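Side-chain contacts in uncharacterized conserved (Bdellovibrio bacteriovorus, PDB 7O21), which probably acts as an L,D-carboxypeptidase of the YkuD family that trims cell-wall peptidoglycan and so helps generate the curved shape of the predatory cell: residues T116-N120 against L121-R125; S141-L144 against T145-S148; R196-E199 against S200-Q203; P224-N227 against Y228-M232. All blocks are in the same frame, centred on the assembly; numbering follows the deposited sequence.

All four contacts are local and follow one another along the chain. Interactions 1 and 2 belong to the L,D-transpeptidase-like catalytic domain, interactions 3 and 4 to the NTF2-like domain. Interaction 2 is nearest the predicted active site: Gly147 comes within about 4 Å of the side chain of His136 and about 5 Å of that of Cys151. In interaction 1 the side chain of Tyr118 is about 9 Å from that of Cys151. Interactions 1 and 4 each contain a capping box at a helix start, with nearest atoms about 7 Å apart. The nearest atoms of interactions 3 and 4 are also about 7 Å apart, while the centres of interactions 2 and 3 are 45 Å apart.

Interaction 1. Residues T116-N120 against L121-R125; sequences TNYPN and LFDKR
Asn120 and Asp123 grip each other at the start of helix 121-126. The amide oxygen OD1 of Asn120 accepts from Asp123 N at 3.0 Å, and the donor lies nearly on the line of the amide C=O bond. In return, OD2 of Asp123 accepts from Asn120 N, also at 3.0 Å. That donor comes to the anti side of the carboxylate, 26° out of its plane. The two bonds make a capping box with Asn120 as N-cap. The amide and carboxylate planes are almost parallel, 11° apart. Asn120 has chi1 70°, which turns CG back between its own N and carbonyl carbon and lets OD1 face the first turn. Backbone O of Asn120 takes Lys124 N at 2.9 Å.

Around this box, CB of Pro119 packs on CB of Asp123 at 3.6 Å. The same Pro119 CB sits over the centre of the Tyr118 ring, next to the cis peptide bond between the two residues. The extended Lys124 chain carries NZ to a water, which bonds weakly to Pro119 O.

Further out, Tyr93 OH bonds to Asp123 OD2, Ile92 O takes Asn120 ND2, and Tyr118 OH bonds to Gly130 N. Helix 121-126 thus starts against strand 91-99, while Leu121 and Phe122 pack on strand 275-287 of the NTF2-like domain.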
loop_
_atom_site.group_PDB
_atom_site.type_symbol
_atom_site.label_atom_id
_atom_site.label_comp_id
_atom_site.label_asym_id
_atom_site.label_seq_id
_atom_site.Cartn_x
_atom_site.Cartn_y
_atom_site.Cartn_z
ATOM N N THR A 116 -2.512 -8.189 6.572
ATOM C CA THR A 116 -1.227 -7.614 6.953
ATOM C C THR A 116 -0.639 -6.804 5.800
ATOM O O THR A 116 -1.198 -6.726 4.694
ATOM C CB THR A 116 -0.224 -8.698 7.357
ATOM O OG1 THR A 116 0.204 -9.424 6.190
ATOM C CG2 THR A 116 -0.802 -9.659 8.417
ATOM N N ASN A 117 0.513 -6.191 6.067
ATOM C CA ASN A 117 1.282 -5.510 5.036
ATOM C C ASN A 117 2.310 -6.422 4.380
ATOM O O ASN A 117 3.212 -5.922 3.701
ATOM C CB ASN A 117 1.945 -4.244 5.596
ATOM C CG ASN A 117 2.999 -4.555 6.648
ATOM O OD1 ASN A 117 2.830 -5.448 7.449
ATOM N ND2 ASN A 117 4.115 -3.818 6.615
ATOM N N TYR A 118 2.219 -7.735 4.569
ATOM C CA TYR A 118 3.124 -8.624 3.854
ATOM C C TYR A 118 2.877 -8.506 2.354
ATOM O O TYR A 118 1.722 -8.539 1.913
ATOM C CB TYR A 118 2.924 -10.087 4.267
ATOM C CG TYR A 118 3.781 -11.024 3.441
ATOM C CD1 TYR A 118 5.070 -11.339 3.842
ATOM C CD2 TYR A 118 3.317 -11.563 2.244
ATOM C CE1 TYR A 118 5.878 -12.175 3.082
ATOM C CE2 TYR A 118 4.114 -12.400 1.483
ATOM C CZ TYR A 118 5.390 -12.703 1.911
ATOM O OH TYR A 118 6.206 -13.530 1.169
ATOM N N PRO A 119 3.931 -8.414 1.531
ATOM C CA PRO A 119 5.352 -8.394 1.898
ATOM C C PRO A 119 5.807 -6.985 2.297
ATOM O O PRO A 119 5.436 -6.009 1.638
ATOM C CB PRO A 119 6.040 -8.828 0.598
ATOM C CG PRO A 119 5.126 -8.295 -0.481
ATOM C CD PRO A 119 3.737 -8.484 0.072
ATOM N N ASN A 120 6.579 -6.877 3.380
ATOM C CA ASN A 120 7.070 -5.581 3.830
ATOM C C ASN A 120 8.357 -5.225 3.082
ATOM O O ASN A 120 8.794 -5.931 2.167
ATOM C CB ASN A 120 7.212 -5.531 5.352
ATOM C CG ASN A 120 8.344 -6.398 5.878
ATOM O OD1 ASN A 120 9.256 -6.803 5.147
ATOM N ND2 ASN A 120 8.301 -6.680 7.163
ATOM N N LEU A 121 8.988 -4.123 3.475
ATOM C CA LEU A 121 10.154 -3.657 2.731
ATOM C C LEU A 121 11.328 -4.617 2.843
ATOM O O LEU A 121 12.115 -4.729 1.894
ATOM C CB LEU A 121 10.545 -2.254 3.187
ATOM C CG LEU A 121 9.679 -1.078 2.704
ATOM C CD1 LEU A 121 10.282 0.253 3.152
ATOM C CD2 LEU A 121 9.483 -1.098 1.185
ATOM N N PHE A 122 11.492 -5.290 3.987
ATOM C CA PHE A 122 12.512 -6.327 4.083
ATOM C C PHE A 122 12.241 -7.431 3.075
ATOM O O PHE A 122 13.158 -7.910 2.393
ATOM C CB PHE A 122 12.541 -6.941 5.489
ATOM C CG PHE A 122 13.020 -6.011 6.573
ATOM C CD1 PHE A 122 14.315 -5.515 6.580
ATOM C CD2 PHE A 122 12.174 -5.670 7.624
ATOM C CE1 PHE A 122 14.745 -4.679 7.614
ATOM C CE2 PHE A 122 12.603 -4.839 8.654
ATOM C CZ PHE A 122 13.887 -4.346 8.647
ATOM N N ASP A 123 10.981 -7.881 3.000
ATOM C CA ASP A 123 10.619 -8.974 2.104
ATOM C C ASP A 123 10.831 -8.580 0.652
ATOM O O ASP A 123 11.303 -9.388 -0.150
ATOM C CB ASP A 123 9.158 -9.361 2.318
ATOM C CG ASP A 123 8.880 -9.815 3.719
ATOM O OD1 ASP A 123 9.736 -10.520 4.293
ATOM O OD2 ASP A 123 7.777 -9.483 4.226
ATOM N N LYS A 124 10.465 -7.351 0.294
ATOM C CA LYS A 124 10.663 -6.883 -1.074
ATOM C C LYS A 124 12.139 -6.828 -1.452
ATOM O O LYS A 124 12.494 -7.109 -2.604
ATOM C CB LYS A 124 9.999 -5.522 -1.245
ATOM C CG LYS A 124 8.469 -5.592 -1.266
ATOM C CD LYS A 124 7.875 -4.207 -1.360
ATOM C CE LYS A 124 6.359 -4.262 -1.387
ATOM N NZ LYS A 124 5.794 -2.889 -1.297
ATOM N N ARG A 125 13.016 -6.493 -0.506
ATOM C CA ARG A 125 14.442 -6.452 -0.819
ATOM C C ARG A 125 14.975 -7.851 -1.106
ATOM O O ARG A 125 15.854 -8.023 -1.964
ATOM C CB ARG A 125 15.208 -5.803 0.331
ATOM C CG ARG A 125 16.678 -5.530 0.049
ATOM C CD ARG A 125 17.308 -4.926 1.286
ATOM N NE ARG A 125 18.694 -4.526 1.087
ATOM C CZ ARG A 125 19.732 -5.297 1.374
ATOM N NH1 ARG A 125 19.536 -6.515 1.855
ATOM N NH2 ARG A 125 20.969 -4.851 1.178
HETATM O O HOH W 1 5.896 -2.643 1.458
#

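Interaction 2. Residues S141-L144 against T145-S148; sequences SVPL and TRGS
Val142 and Arg146 meet in a surface contact round a tight turn, in the loop between strands 134-136 and 152-153. The contact is apolar on one side and cationic on the other. CG1 of Val142 lies over one face of the Arg146 guanidinium, 3.5 Å above its plane and offset toward the rim. Its nearest atom there is NH1 of Arg146, also at 3.5 Å. The two side chains cross at about a right angle. CG of Arg146 stands opposite its own N, at chi1 -162°, and the chain then bends at chi3, -71°. The bend brings the flat group back over the valine.

The turn beneath is a short 3-10 segment. Arg146 N donates to Pro143 O at 3.1 Å, and Gly147 N donates to Leu144 O at 3.2 Å. Both donors stand above the carbonyl plane, and each bond spans three residues. CB of Pro143 also touches OG1 of Thr145 at 3.6 Å.

In the YkuD family the catalytic histidine and cysteine lie near one another, and this loop lies between them in the sequence. Gly147 is buried close to both His136 and Cys151, the predicted active-site residues.

Beyond the turn, Arg155 NH1 bonds to Val142 O. Leu144 packs on Ile138 and on Arg155, and Thr145 rests on Asp72 of strand 62-73. Thr145 is joined to Lys75, and Gly147 to Met76, by backbone hydrogen bonds.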
loop_
_atom_site.group_PDB
_atom_site.type_symbol
_atom_site.label_atom_id
_atom_site.label_comp_id
_atom_site.label_asym_id
_atom_site.label_seq_id
_atom_site.Cartn_x
_atom_site.Cartn_y
_atom_site.Cartn_z
ATOM N N SER A 141 -14.739 -27.227 13.767
ATOM C CA SER A 141 -14.520 -28.657 13.450
ATOM C C SER A 141 -13.212 -28.950 12.726
ATOM O O SER A 141 -12.895 -30.097 12.561
ATOM C CB SER A 141 -15.675 -29.222 12.701
ATOM O OG SER A 141 -15.814 -28.581 11.477
ATOM N N VAL A 142 -12.484 -27.943 12.292
ATOM C CA VAL A 142 -11.270 -28.296 11.521
ATOM C C VAL A 142 -9.996 -27.803 12.209
ATOM O O VAL A 142 -10.025 -26.894 12.960
ATOM C CB VAL A 142 -11.379 -27.788 10.084
ATOM C CG1 VAL A 142 -12.659 -28.241 9.413
ATOM C CG2 VAL A 142 -11.305 -26.290 10.048
ATOM N N PRO A 143 -8.852 -28.404 11.886
ATOM C CA PRO A 143 -7.608 -27.995 12.466
ATOM C C PRO A 143 -7.213 -26.593 11.988
ATOM O O PRO A 143 -7.505 -26.231 10.943
ATOM C CB PRO A 143 -6.574 -28.967 11.883
ATOM C CG PRO A 143 -7.341 -29.988 11.118
ATOM C CD PRO A 143 -8.732 -29.452 10.904
ATOM N N LEU A 144 -6.510 -25.891 12.851
ATOM C CA LEU A 144 -5.987 -24.572 12.499
ATOM C C LEU A 144 -5.099 -24.621 11.257
ATOM O O LEU A 144 -5.061 -23.656 10.485
ATOM C CB LEU A 144 -5.232 -23.996 13.696
ATOM C CG LEU A 144 -6.046 -23.732 14.964
ATOM C CD1 LEU A 144 -5.148 -23.117 16.026
ATOM C CD2 LEU A 144 -7.238 -22.816 14.664
ATOM N N THR A 145 -4.398 -25.737 11.037
ATOM C CA THR A 145 -3.479 -25.865 9.913
ATOM C C THR A 145 -4.192 -26.019 8.576
ATOM O O THR A 145 -3.520 -26.042 7.537
ATOM C CB THR A 145 -2.535 -27.043 10.148
ATOM O OG1 THR A 145 -3.290 -28.160 10.629
ATOM C CG2 THR A 145 -1.497 -26.684 11.198
ATOM N N ARG A 146 -5.521 -26.108 8.566
ATOM C CA ARG A 146 -6.200 -26.064 7.277
ATOM C C ARG A 146 -6.121 -24.695 6.606
ATOM O O ARG A 146 -6.459 -24.587 5.424
ATOM C CB ARG A 146 -7.645 -26.536 7.400
ATOM C CG ARG A 146 -8.242 -26.915 6.059
ATOM C CD ARG A 146 -9.585 -27.593 6.216
ATOM N NE ARG A 146 -9.486 -28.938 6.776
ATOM C CZ ARG A 146 -10.502 -29.796 6.802
ATOM N NH1 ARG A 146 -11.670 -29.431 6.298
ATOM N NH2 ARG A 146 -10.356 -31.004 7.326
ATOM N N GLY A 147 -5.670 -23.663 7.312
ATOM C CA GLY A 147 -5.500 -22.356 6.695
ATOM C C GLY A 147 -4.521 -22.390 5.537
ATOM O O GLY A 147 -3.719 -23.308 5.365
ATOM N N SER A 148 -4.590 -21.338 4.725
ATOM C CA SER A 148 -3.690 -21.214 3.591
ATOM C C SER A 148 -2.275 -20.968 4.091
ATOM O O SER A 148 -2.062 -20.400 5.167
ATOM C CB SER A 148 -4.134 -20.060 2.687
ATOM O OG SER A 148 -3.088 -19.615 1.839
#

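Interaction 3. Residues R196-E199 against S200-Q203; sequences RFVE and SWRQ
Glu199 and Arg202 lie side by side on helix 184-206 and point the same way. Their flat ends meet as a two-pronged salt bridge, side-on to the guanidinium. NE of Arg202 donates to OE1 of Glu199 at 2.9 Å in an almost straight bond. NH2 of Arg202 donates to OE2 of Glu199 at 2.8 Å. Both oxygens are met on their syn sides and lie close to the guanidinium plane. The carboxylate itself is turned 34° from that plane. Two bends bring the groups together: Glu199 bends at chi2, 67°, and Arg202 at chi3, 62°.

Gln203 reaches the same carboxylate from the next position. Its chain is extended beyond CG and crosses Glu199 obliquely. NE2 of Gln203 is placed only 2.5 Å from Glu199 OE2, too short and too bent to be trusted as an ordinary hydrogen bond. The amide plane stands nearly upright to the carboxylate. Each carboxylate oxygen thus takes one arginine N-H, and the approach of Gln203 to OE2 stays doubtful. The positive charge of Arg202 would probably stabilise the ionised glutamate.

On another side of the helix two apolar side chains approach each other. CG1 of Val198 lies 4.4 Å from CE3 of Trp201, a loose packing. The peptide backbone runs in regular i to i+4 bonds, such as Arg202 N to Val198 O at 2.8 Å.

Arg202 NH1 also bonds to Val247 O, and Trp201 NE1 to Tyr217 OH. Val198 and Trp201 face the curved antiparallel sheet of the NTF2-like domain: both rest on Leu249 of strand 246-257, and Val198 also on Val263 of strand 260-270.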
loop_
_atom_site.group_PDB
_atom_site.type_symbol
_atom_site.label_atom_id
_atom_site.label_comp_id
_atom_site.label_asym_id
_atom_site.label_seq_id
_atom_site.Cartn_x
_atom_site.Cartn_y
_atom_site.Cartn_z
ATOM N N ARG A 196 20.383 3.257 22.583
ATOM C CA ARG A 196 21.600 4.039 22.400
ATOM C C ARG A 196 21.979 4.139 20.929
ATOM O O ARG A 196 22.467 5.181 20.487
ATOM C CB ARG A 196 22.741 3.453 23.234
ATOM C CG ARG A 196 22.590 3.702 24.721
ATOM C CD ARG A 196 23.880 3.389 25.474
ATOM N NE ARG A 196 24.436 2.093 25.095
ATOM C CZ ARG A 196 24.146 0.947 25.703
ATOM N NH1 ARG A 196 23.297 0.929 26.724
ATOM N NH2 ARG A 196 24.704 -0.182 25.289
ATOM N N PHE A 197 21.768 3.070 20.157
ATOM C CA PHE A 197 21.988 3.135 18.711
ATOM C C PHE A 197 21.101 4.204 18.077
ATOM O O PHE A 197 21.584 5.080 17.344
ATOM C CB PHE A 197 21.739 1.757 18.075
ATOM C CG PHE A 197 21.784 1.755 16.555
ATOM C CD1 PHE A 197 22.987 1.591 15.864
ATOM C CD2 PHE A 197 20.622 1.912 15.819
ATOM C CE1 PHE A 197 23.010 1.572 14.478
ATOM C CE2 PHE A 197 20.648 1.902 14.437
ATOM C CZ PHE A 197 21.852 1.732 13.766
ATOM N N VAL A 198 19.802 4.176 18.385
ATOM C CA VAL A 198 18.892 5.178 17.836
ATOM C C VAL A 198 19.309 6.581 18.263
ATOM O O VAL A 198 19.250 7.530 17.470
ATOM C CB VAL A 198 17.440 4.866 18.245
ATOM C CG1 VAL A 198 16.516 6.001 17.797
ATOM C CG2 VAL A 198 16.993 3.538 17.652
ATOM N N GLU A 199 19.704 6.746 19.530
ATOM C CA GLU A 199 20.067 8.080 20.000
ATOM C C GLU A 199 21.343 8.568 19.330
ATOM O O GLU A 199 21.483 9.765 19.039
ATOM C CB GLU A 199 20.197 8.091 21.525
ATOM C CG GLU A 199 20.857 9.339 22.095
ATOM C CD GLU A 199 20.020 10.593 21.917
ATOM O OE1 GLU A 199 18.831 10.490 21.543
ATOM O OE2 GLU A 199 20.566 11.689 22.160
ATOM N N SER A 200 22.291 7.665 19.095
ATOM C CA SER A 200 23.510 8.027 18.383
ATOM C C SER A 200 23.199 8.527 16.975
ATOM O O SER A 200 23.789 9.515 16.513
ATOM C CB SER A 200 24.461 6.832 18.358
ATOM O OG SER A 200 25.741 7.196 17.859
ATOM N N TRP A 201 22.297 7.835 16.272
ATOM C CA TRP A 201 21.855 8.273 14.955
ATOM C C TRP A 201 21.165 9.623 15.052
ATOM O O TRP A 201 21.488 10.553 14.303
ATOM C CB TRP A 201 20.928 7.204 14.368
ATOM C CG TRP A 201 20.121 7.646 13.173
ATOM C CD1 TRP A 201 20.540 7.706 11.883
ATOM C CD2 TRP A 201 18.736 8.014 13.166
ATOM N NE1 TRP A 201 19.512 8.142 11.067
ATOM C CE2 TRP A 201 18.391 8.317 11.830
ATOM C CE3 TRP A 201 17.757 8.126 14.159
ATOM C CZ2 TRP A 201 17.110 8.738 11.463
ATOM C CZ3 TRP A 201 16.486 8.542 13.796
ATOM C CH2 TRP A 201 16.172 8.842 12.459
ATOM N N ARG A 202 20.230 9.762 15.998
ATOM C CA ARG A 202 19.521 11.033 16.150
ATOM C C ARG A 202 20.492 12.179 16.410
ATOM O O ARG A 202 20.373 13.256 15.813
ATOM C CB ARG A 202 18.488 10.951 17.284
ATOM C CG ARG A 202 17.551 12.172 17.350
ATOM C CD ARG A 202 16.942 12.360 18.717
ATOM N NE ARG A 202 17.964 12.595 19.733
ATOM C CZ ARG A 202 18.546 13.772 19.939
ATOM N NH1 ARG A 202 18.202 14.824 19.206
ATOM N NH2 ARG A 202 19.468 13.898 20.883
ATOM N N GLN A 203 21.448 11.969 17.318
ATOM C CA GLN A 203 22.410 13.022 17.638
ATOM C C GLN A 203 23.268 13.378 16.432
ATOM O O GLN A 203 23.537 14.562 16.186
ATOM C CB GLN A 203 23.292 12.600 18.816
ATOM C CG GLN A 203 22.638 12.731 20.184
ATOM C CD GLN A 203 23.535 12.230 21.313
ATOM O OE1 GLN A 203 24.710 11.929 21.102
ATOM N NE2 GLN A 203 22.976 12.130 22.513
#

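Interaction 4. Residues P224-N227 against Y228-M232; sequences PGFN and YKSWM
Phe226 sets its ring against Trp231 at the start of helix 228-241. Its CB lies 3.8 Å from CE3 of Trp231. CG comes closer to the same CE3, at 3.6 Å. The ring then divides its contacts. CD1 faces the backbone of Trp231, with CA of Trp231 3.6 Å away. Next to CD1, CE1 of Phe226 meets Ser230 O near the ring plane. CD2 lies 3.6 Å from CE3 of Trp231, and farther out CE2 still meets both CE3 and CZ3 of Trp231 more loosely. The pair is T-shaped: the edge of Trp231 points to the face of Phe226, with the planes at 83°. NE1 of Trp231 bonds elsewhere, to Tyr213 OH.

The next residue caps the helix. OD1 of Asn227 accepts from Ser230 N at 2.9 Å in a nearly straight bond. Asn227 N in turn donates to Ser230 OG at 3.1 Å. With chi1 at 64°, this hydroxyl folds back toward the chain before the helix. A water bridges it to Gly225 O. That carbonyl also bonds to Tyr109 OH of the second subunit, where Phe226 packs on Lys103.

Asn227 and Ser230 therefore form a capping box, the reciprocal side-chain-to-backbone pair that marks a helix N-terminus, here joining the short, weakly bonded strand 226-227 to helix 228-241 of the NTF2-like domain.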
loop_
_atom_site.group_PDB
_atom_site.type_symbol
_atom_site.label_atom_id
_atom_site.label_comp_id
_atom_site.label_asym_id
_atom_site.label_seq_id
_atom_site.Cartn_x
_atom_site.Cartn_y
_atom_site.Cartn_z
ATOM N N PRO A 224 11.845 6.657 -0.994
ATOM C CA PRO A 224 11.147 7.221 -2.162
ATOM C C PRO A 224 11.854 8.459 -2.692
ATOM O O PRO A 224 11.968 9.466 -1.987
ATOM C CB PRO A 224 9.746 7.539 -1.623
ATOM C CG PRO A 224 9.561 6.560 -0.477
ATOM C CD PRO A 224 10.936 6.456 0.152
ATOM N N GLY A 225 12.362 8.379 -3.925
ATOM C CA GLY A 225 13.053 9.497 -4.533
ATOM C C GLY A 225 14.542 9.574 -4.269
ATOM O O GLY A 225 15.184 10.521 -4.738
ATOM N N PHE A 226 15.123 8.601 -3.558
ATOM C CA PHE A 226 16.513 8.707 -3.134
ATOM C C PHE A 226 17.248 7.382 -3.269
ATOM O O PHE A 226 16.668 6.300 -3.141
ATOM C CB PHE A 226 16.625 9.106 -1.657
ATOM C CG PHE A 226 16.129 10.491 -1.351
ATOM C CD1 PHE A 226 16.954 11.593 -1.520
ATOM C CD2 PHE A 226 14.852 10.682 -0.858
ATOM C CE1 PHE A 226 16.514 12.876 -1.226
ATOM C CE2 PHE A 226 14.399 11.953 -0.554
ATOM C CZ PHE A 226 15.232 13.059 -0.734
ATOM N N ASN A 227 18.547 7.490 -3.502
ATOM C CA ASN A 227 19.490 6.442 -3.159
ATOM C C ASN A 227 20.474 7.008 -2.131
ATOM O O ASN A 227 20.318 8.136 -1.646
ATOM C CB ASN A 227 20.147 5.878 -4.422
ATOM C CG ASN A 227 20.778 6.956 -5.283
ATOM O OD1 ASN A 227 21.339 7.920 -4.774
ATOM N ND2 ASN A 227 20.697 6.786 -6.596
ATOM N N TYR A 228 21.474 6.206 -1.763
ATOM C CA TYR A 228 22.460 6.675 -0.796
ATOM C C TYR A 228 23.069 7.996 -1.241
ATOM O O TYR A 228 23.117 8.958 -0.469
ATOM C CB TYR A 228 23.549 5.617 -0.603
ATOM C CG TYR A 228 24.667 5.989 0.351
ATOM C CD1 TYR A 228 25.746 6.767 -0.075
ATOM C CD2 TYR A 228 24.679 5.526 1.658
ATOM C CE1 TYR A 228 26.779 7.096 0.793
ATOM C CE2 TYR A 228 25.702 5.842 2.528
ATOM C CZ TYR A 228 26.755 6.627 2.091
ATOM O OH TYR A 228 27.770 6.938 2.968
ATOM N N LYS A 229 23.531 8.070 -2.490
ATOM C CA LYS A 229 24.249 9.269 -2.909
ATOM C C LYS A 229 23.361 10.508 -2.887
ATOM O O LYS A 229 23.788 11.574 -2.426
ATOM C CB LYS A 229 24.916 9.089 -4.281
ATOM C CG LYS A 229 26.058 8.079 -4.324
ATOM C CD LYS A 229 26.657 7.923 -5.683
ATOM C CE LYS A 229 27.795 6.924 -5.628
ATOM N NZ LYS A 229 28.424 6.707 -6.981
ATOM N N SER A 230 22.134 10.406 -3.404
ATOM C CA SER A 230 21.271 11.584 -3.453
ATOM C C SER A 230 20.693 11.917 -2.081
ATOM O O SER A 230 20.401 13.082 -1.793
ATOM C CB SER A 230 20.194 11.443 -4.538
ATOM O OG SER A 230 19.302 10.366 -4.264
ATOM N N TRP A 231 20.541 10.915 -1.217
ATOM C CA TRP A 231 20.139 11.180 0.161
ATOM C C TRP A 231 21.212 11.979 0.891
ATOM O O TRP A 231 20.930 13.015 1.509
ATOM C CB TRP A 231 19.902 9.841 0.865
ATOM C CG TRP A 231 19.427 9.906 2.305
ATOM C CD1 TRP A 231 20.200 9.913 3.438
ATOM C CD2 TRP A 231 18.071 9.910 2.746
ATOM N NE1 TRP A 231 19.393 9.954 4.559
ATOM C CE2 TRP A 231 18.083 9.937 4.154
ATOM C CE3 TRP A 231 16.841 9.899 2.082
ATOM C CZ2 TRP A 231 16.914 9.969 4.907
ATOM C CZ3 TRP A 231 15.679 9.910 2.832
ATOM C CH2 TRP A 231 15.725 9.950 4.228
ATOM N N MET A 232 22.460 11.517 0.809
ATOM C CA MET A 232 23.551 12.227 1.468
ATOM C C MET A 232 23.765 13.617 0.865
ATOM O O MET A 232 24.012 14.582 1.596
ATOM C CB MET A 232 24.830 11.389 1.438
ATOM C CG MET A 232 24.737 10.077 2.222
ATOM S SD MET A 232 24.103 10.324 3.888
ATOM C CE MET A 232 23.829 8.616 4.360
HETATM O O HOH W 2 17.607 9.940 -6.332
#